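Local atomic coordinates of uncharacterized protein (Planctomyces limnophilus, PDB entry 4H7L), a protein that is of unknown function but belongs to the cupin family and binds a copper(II) ion within its conserved beta-barrel domain. Residues Tyr70-Asn84 with Leu93-Val107. Numbering follows the deposited sequence.
With CU (copper (II) ion), chain D.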
loop_
_atom_site.group_PDB
_atom_site.type_symbol
_atom_site.label_atom_id
_atom_site.label_comp_id
_atom_site.label_asym_id
_atom_site.label_seq_id
_atom_site.Cartn_x
_atom_site.Cartn_y
_atom_site.Cartn_z
ATOM N N TYR B 70 2.187 -3.035 -6.207
ATOM C CA TYR B 70 0.773 -3.322 -6.391
ATOM C C TYR B 70 0.316 -4.310 -5.328
ATOM O O TYR B 70 1.016 -5.272 -5.024
ATOM C CB TYR B 70 0.516 -3.930 -7.772
ATOM C CG TYR B 70 0.778 -3.017 -8.956
ATOM C CD1 TYR B 70 1.272 -1.732 -8.787
ATOM C CD2 TYR B 70 0.515 -3.449 -10.250
ATOM C CE1 TYR B 70 1.505 -0.907 -9.876
ATOM C CE2 TYR B 70 0.741 -2.631 -11.342
ATOM C CZ TYR B 70 1.236 -1.362 -11.150
ATOM O OH TYR B 70 1.461 -0.545 -12.236
ATOM N N VAL B 71 -0.852 -4.066 -4.753
ATOM C CA VAL B 71 -1.494 -5.049 -3.890
ATOM C C VAL B 71 -2.875 -5.368 -4.444
ATOM O O VAL B 71 -3.770 -4.523 -4.412
ATOM C CB VAL B 71 -1.655 -4.531 -2.451
ATOM C CG1 VAL B 71 -2.302 -5.595 -1.579
ATOM C CG2 VAL B 71 -0.313 -4.115 -1.877
ATOM N N VAL B 72 -3.053 -6.586 -4.943
ATOM C CA VAL B 72 -4.324 -6.977 -5.550
ATOM C C VAL B 72 -5.422 -7.163 -4.505
ATOM O O VAL B 72 -5.265 -7.938 -3.564
ATOM C CB VAL B 72 -4.191 -8.282 -6.348
ATOM C CG1 VAL B 72 -5.538 -8.676 -6.939
ATOM C CG2 VAL B 72 -3.146 -8.135 -7.442
ATOM N N LEU B 73 -6.535 -6.457 -4.680
ATOM C CA LEU B 73 -7.675 -6.584 -3.778
ATOM C C LEU B 73 -8.742 -7.509 -4.363
ATOM O O LEU B 73 -9.367 -8.287 -3.641
ATOM C CB LEU B 73 -8.270 -5.208 -3.467
ATOM C CG LEU B 73 -7.317 -4.227 -2.774
ATOM C CD1 LEU B 73 -8.077 -3.021 -2.251
ATOM C CD2 LEU B 73 -6.546 -4.898 -1.647
ATOM N N ASP B 74 -8.954 -7.417 -5.670
ATOM C CA ASP B 74 -9.791 -8.383 -6.371
ATOM C C ASP B 74 -9.353 -8.459 -7.825
ATOM O O ASP B 74 -8.561 -7.639 -8.285
ATOM C CB ASP B 74 -11.278 -8.025 -6.262
ATOM C CG ASP B 74 -11.634 -6.750 -7.005
ATOM O OD1 ASP B 74 -12.327 -5.894 -6.413
ATOM O OD2 ASP B 74 -11.244 -6.607 -8.184
ATOM N N HIS B 75 -9.861 -9.448 -8.547
ATOM C CA HIS B 75 -9.469 -9.636 -9.932
ATOM C C HIS B 75 -10.441 -10.553 -10.648
ATOM O O HIS B 75 -11.124 -11.362 -10.021
ATOM C CB HIS B 75 -8.065 -10.231 -10.000
ATOM C CG HIS B 75 -7.974 -11.617 -9.445
ATOM N ND1 HIS B 75 -8.307 -12.734 -10.181
ATOM C CD2 HIS B 75 -7.599 -12.070 -8.226
ATOM C CE1 HIS B 75 -8.134 -13.814 -9.441
ATOM N NE2 HIS B 75 -7.705 -13.439 -8.249
ATOM N N ALA B 76 -10.502 -10.412 -11.967
ATOM C CA ALA B 76 -11.268 -11.325 -12.800
ATOM C C ALA B 76 -10.453 -12.595 -12.987
ATOM O O ALA B 76 -9.222 -12.560 -12.955
ATOM C CB ALA B 76 -11.565 -10.688 -14.144
ATOM N N ALA B 77 -11.136 -13.719 -13.165
ATOM C CA ALA B 77 -10.454 -14.981 -13.408
ATOM C C ALA B 77 -9.488 -14.828 -14.580
ATOM O O ALA B 77 -9.807 -14.178 -15.574
ATOM C CB ALA B 77 -11.465 -16.086 -13.687
ATOM N N HIS B 78 -8.305 -15.418 -14.444
ATOM C CA HIS B 78 -7.286 -15.410 -15.496
ATOM C C HIS B 78 -6.598 -14.065 -15.680
ATOM O O HIS B 78 -5.817 -13.896 -16.615
ATOM C CB HIS B 78 -7.875 -15.842 -16.840
ATOM C CG HIS B 78 -8.591 -17.152 -16.794
ATOM N ND1 HIS B 78 -9.930 -17.280 -17.096
ATOM C CD2 HIS B 78 -8.155 -18.395 -16.482
ATOM C CE1 HIS B 78 -10.287 -18.545 -16.972
ATOM N NE2 HIS B 78 -9.228 -19.243 -16.600
ATOM N N ALA B 79 -6.878 -13.103 -14.808
ATOM C CA ALA B 79 -6.172 -11.834 -14.883
ATOM C C ALA B 79 -4.723 -12.106 -14.519
ATOM O O ALA B 79 -4.441 -12.926 -13.648
ATOM C CB ALA B 79 -6.781 -10.818 -13.944
ATOM N N THR B 80 -3.801 -11.439 -15.203
ATOM C CA THR B 80 -2.384 -11.634 -14.939
ATOM C C THR B 80 -1.654 -10.310 -14.831
ATOM O O THR B 80 -2.218 -9.245 -15.082
ATOM C CB THR B 80 -1.708 -12.448 -16.057
ATOM O OG1 THR B 80 -1.714 -11.689 -17.272
ATOM C CG2 THR B 80 -2.430 -13.765 -16.279
ATOM N N ILE B 81 -0.388 -10.393 -14.454
ATOM C CA ILE B 81 0.500 -9.247 -14.491
ATOM C C ILE B 81 1.693 -9.651 -15.335
ATOM O O ILE B 81 2.149 -10.791 -15.264
ATOM C CB ILE B 81 0.951 -8.828 -13.080
ATOM C CG1 ILE B 81 1.810 -7.567 -13.148
ATOM C CG2 ILE B 81 1.719 -9.952 -12.405
ATOM C CD1 ILE B 81 1.850 -6.800 -11.852
ATOM N N GLU B 82 2.174 -8.731 -16.163
ATOM C CA GLU B 82 3.327 -9.005 -17.006
ATOM C C GLU B 82 4.517 -8.200 -16.527
ATOM O O GLU B 82 4.460 -6.974 -16.462
ATOM C CB GLU B 82 3.016 -8.685 -18.466
ATOM C CG GLU B 82 2.026 -9.652 -19.096
ATOM C CD GLU B 82 1.664 -9.283 -20.524
ATOM O OE1 GLU B 82 2.142 -8.237 -21.013
ATOM O OE2 GLU B 82 0.900 -10.042 -21.156
ATOM N N LEU B 83 5.591 -8.899 -16.176
ATOM C CA LEU B 83 6.810 -8.257 -15.708
ATOM C C LEU B 83 7.965 -8.661 -16.615
ATOM O O LEU B 83 8.305 -9.840 -16.717
ATOM C CB LEU B 83 7.090 -8.649 -14.257
ATOM C CG LEU B 83 5.997 -8.234 -13.271
ATOM C CD1 LEU B 83 6.152 -8.947 -11.939
ATOM C CD2 LEU B 83 6.021 -6.735 -13.069
ATOM N N ASN B 84 8.554 -7.674 -17.283
ATOM C CA ASN B 84 9.587 -7.927 -18.284
ATOM C C ASN B 84 9.245 -9.119 -19.171
ATOM O O ASN B 84 10.057 -10.024 -19.350
ATOM C CB ASN B 84 10.952 -8.137 -17.621
ATOM C CG ASN B 84 11.538 -6.850 -17.060
ATOM O OD1 ASN B 84 11.327 -5.765 -17.607
ATOM N ND2 ASN B 84 12.285 -6.968 -15.967
ATOM N N LEU B 93 -4.709 -10.374 -2.551
ATOM C CA LEU B 93 -3.664 -9.961 -1.617
ATOM C C LEU B 93 -2.269 -10.365 -2.079
ATOM O O LEU B 93 -1.343 -10.479 -1.274
ATOM C CB LEU B 93 -3.945 -10.507 -0.217
ATOM C CG LEU B 93 -5.213 -9.954 0.431
ATOM C CD1 LEU B 93 -5.427 -10.584 1.797
ATOM C CD2 LEU B 93 -5.147 -8.437 0.544
ATOM N N LEU B 94 -2.120 -10.573 -3.379
ATOM C CA LEU B 94 -0.800 -10.709 -3.965
ATOM C C LEU B 94 -0.133 -9.339 -3.946
ATOM O O LEU B 94 -0.753 -8.341 -4.316
ATOM C CB LEU B 94 -0.906 -11.221 -5.403
ATOM C CG LEU B 94 0.424 -11.471 -6.110
ATOM C CD1 LEU B 94 1.162 -12.639 -5.466
ATOM C CD2 LEU B 94 0.209 -11.719 -7.597
ATOM N N ALA B 95 1.119 -9.291 -3.501
ATOM C CA ALA B 95 1.885 -8.047 -3.497
ATOM C C ALA B 95 3.008 -8.135 -4.518
ATOM O O ALA B 95 3.812 -9.067 -4.486
ATOM C CB ALA B 95 2.454 -7.777 -2.121
ATOM N N ILE B 96 3.065 -7.168 -5.426
ATOM C CA ILE B 96 4.098 -7.168 -6.447
ATOM C C ILE B 96 4.949 -5.914 -6.359
ATOM O O ILE B 96 4.444 -4.797 -6.433
ATOM C CB ILE B 96 3.512 -7.278 -7.862
ATOM C CG1 ILE B 96 2.487 -8.409 -7.929
ATOM C CG2 ILE B 96 4.620 -7.523 -8.867
ATOM C CD1 ILE B 96 1.069 -7.949 -7.738
ATOM N N SER B 97 6.247 -6.119 -6.198
ATOM C CA SER B 97 7.208 -5.034 -6.153
ATOM C C SER B 97 7.792 -4.830 -7.538
ATOM O O SER B 97 8.347 -5.758 -8.130
ATOM C CB SER B 97 8.322 -5.367 -5.161
ATOM O OG SER B 97 9.418 -4.484 -5.307
ATOM N N ILE B 98 7.664 -3.613 -8.054
ATOM C CA ILE B 98 8.113 -3.295 -9.401
ATOM C C ILE B 98 9.142 -2.175 -9.365
ATOM O O ILE B 98 8.787 -1.000 -9.370
ATOM C CB ILE B 98 6.934 -2.867 -10.282
ATOM C CG1 ILE B 98 5.840 -3.937 -10.236
ATOM C CG2 ILE B 98 7.402 -2.623 -11.716
ATOM C CD1 ILE B 98 4.551 -3.534 -10.926
ATOM N N PRO B 99 10.428 -2.541 -9.313
ATOM C CA PRO B 99 11.507 -1.552 -9.324
ATOM C C PRO B 99 11.521 -0.760 -10.619
ATOM O O PRO B 99 10.888 -1.166 -11.589
ATOM C CB PRO B 99 12.779 -2.406 -9.219
ATOM C CG PRO B 99 12.339 -3.715 -8.692
ATOM C CD PRO B 99 10.930 -3.915 -9.149
ATOM N N PRO B 100 12.240 0.367 -10.638
ATOM C CA PRO B 100 12.365 1.148 -11.871
ATOM C C PRO B 100 12.933 0.290 -12.998
ATOM O O PRO B 100 13.704 -0.623 -12.728
ATOM C CB PRO B 100 13.349 2.258 -11.489
ATOM C CG PRO B 100 13.255 2.361 -9.991
ATOM C CD PRO B 100 12.964 0.975 -9.509
ATOM N N LEU B 101 12.528 0.571 -14.233
ATOM C CA LEU B 101 13.055 -0.098 -15.425
ATOM C C LEU B 101 12.374 -1.429 -15.724
ATOM O O LEU B 101 12.500 -1.956 -16.827
ATOM C CB LEU B 101 14.575 -0.276 -15.355
ATOM C CG LEU B 101 15.375 1.026 -15.282
ATOM C CD1 LEU B 101 16.811 0.789 -15.720
ATOM C CD2 LEU B 101 14.732 2.126 -16.124
ATOM N N VAL B 102 11.638 -1.967 -14.759
ATOM C CA VAL B 102 10.887 -3.191 -15.001
ATOM C C VAL B 102 9.649 -2.898 -15.842
ATOM O O VAL B 102 8.723 -2.238 -15.379
ATOM C CB VAL B 102 10.458 -3.859 -13.684
ATOM C CG1 VAL B 102 9.450 -4.967 -13.951
ATOM C CG2 VAL B 102 11.673 -4.404 -12.951
ATOM N N ARG B 103 9.641 -3.374 -17.085
ATOM C CA ARG B 103 8.468 -3.239 -17.945
ATOM C C ARG B 103 7.305 -3.986 -17.311
ATOM O O ARG B 103 7.468 -5.111 -16.847
ATOM C CB ARG B 103 8.743 -3.803 -19.339
ATOM C CG ARG B 103 9.440 -2.844 -20.293
ATOM C CD ARG B 103 10.835 -2.447 -19.822
ATOM N NE ARG B 103 11.528 -1.648 -20.831
ATOM C CZ ARG B 103 12.686 -1.017 -20.645
ATOM N NH1 ARG B 103 13.309 -1.064 -19.475
ATOM N NH2 ARG B 103 13.221 -0.322 -21.636
ATOM N N HIS B 104 6.131 -3.368 -17.290
ATOM C CA HIS B 104 4.995 -3.978 -16.615
ATOM C C HIS B 104 3.649 -3.496 -17.130
ATOM O O HIS B 104 3.530 -2.399 -17.678
ATOM C CB HIS B 104 5.076 -3.736 -15.099
ATOM C CG HIS B 104 4.999 -2.292 -14.707
ATOM N ND1 HIS B 104 6.069 -1.432 -14.826
ATOM C CD2 HIS B 104 3.983 -1.558 -14.188
ATOM C CE1 HIS B 104 5.716 -0.230 -14.406
ATOM N NE2 HIS B 104 4.455 -0.278 -14.017
ATOM N N ARG B 105 2.639 -4.343 -16.947
ATOM C CA ARG B 105 1.246 -3.974 -17.167
ATOM C C ARG B 105 0.348 -5.085 -16.650
ATOM O O ARG B 105 0.787 -6.224 -16.492
ATOM C CB ARG B 105 0.957 -3.748 -18.644
ATOM C CG ARG B 105 1.088 -4.997 -19.482
ATOM C CD ARG B 105 0.297 -4.890 -20.764
ATOM N NE ARG B 105 0.566 -6.030 -21.628
ATOM C CZ ARG B 105 0.316 -6.064 -22.930
ATOM N NH1 ARG B 105 -0.211 -5.012 -23.541
ATOM N NH2 ARG B 105 0.604 -7.155 -23.627
ATOM N N ILE B 106 -0.910 -4.751 -16.389
ATOM C CA ILE B 106 -1.893 -5.742 -15.980
ATOM C C ILE B 106 -2.794 -6.117 -17.155
ATOM O O ILE B 106 -3.074 -5.299 -18.029
ATOM C CB ILE B 106 -2.728 -5.242 -14.791
ATOM C CG1 ILE B 106 -1.887 -5.314 -13.517
ATOM C CG2 ILE B 106 -3.989 -6.079 -14.629
ATOM C CD1 ILE B 106 -2.562 -4.743 -12.295
ATOM N N VAL B 107 -3.231 -7.370 -17.168
ATOM C CA VAL B 107 -4.048 -7.897 -18.252
ATOM C C VAL B 107 -5.310 -8.492 -17.651
ATOM O O VAL B 107 -5.237 -9.324 -16.749
ATOM C CB VAL B 107 -3.280 -8.973 -19.039
ATOM C CG1 VAL B 107 -4.166 -9.605 -20.100
ATOM C CG2 VAL B 107 -2.032 -8.368 -19.669
HETATM CU CU CU D . 3.436 1.673 -13.565
#
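Glu82 OE1 takes two N-H groups of Arg105, a salt bridge from NE at 2.8 Å and a weak second bond from NH2 at 3.2 Å. The two side chains run side by side, and OE1 sits at the edge of the guanidinium, close to its plane; seen from the acid, though, NE comes in from above the carboxylate, the two planes being 53° apart. Arg105 NH1 turns elsewhere, to the carbonyl of Ala58. A leucine in place of Arg105 would probably leave the Glu82 carboxylate without its mate and the Ala58 carbonyl short of a donor. Glu82 and Arg105 are themselves a hydrogen-bonded antiparallel pair of strands 80-83 and 104-107, while strand 70-72 pairs the same way with 94-98. These belong to the two facing sheets of the cupin barrel, and the inward side chains meet between them: Ile81 CD1 reaches tip to tip with Ile96 CG2, and Leu83 CD1 packs 3.7 Å from Ile96 CG2. Toward the metal, Ile98 CD1 makes a CH-pi contact over the centre of the Tyr70 ring, 3.9 Å from the centroid, while its CG2 lies over one face of the His104 ring, offset toward the rim. With chi1 at 63°, His104 CG is tucked between its backbone N and carbonyl carbon; ND1 donates to Val102 O at 2.8 Å, in the ring plane, which fixes the ring's rotation and leaves NE2 for copper at 2.2 Å. His61, His63 and Glu68 complete the metal site. Tyr70 OH hydrogen-bonds Glu68 and lies 3.3 Å from His104 CD2, near the plane of the imidazole.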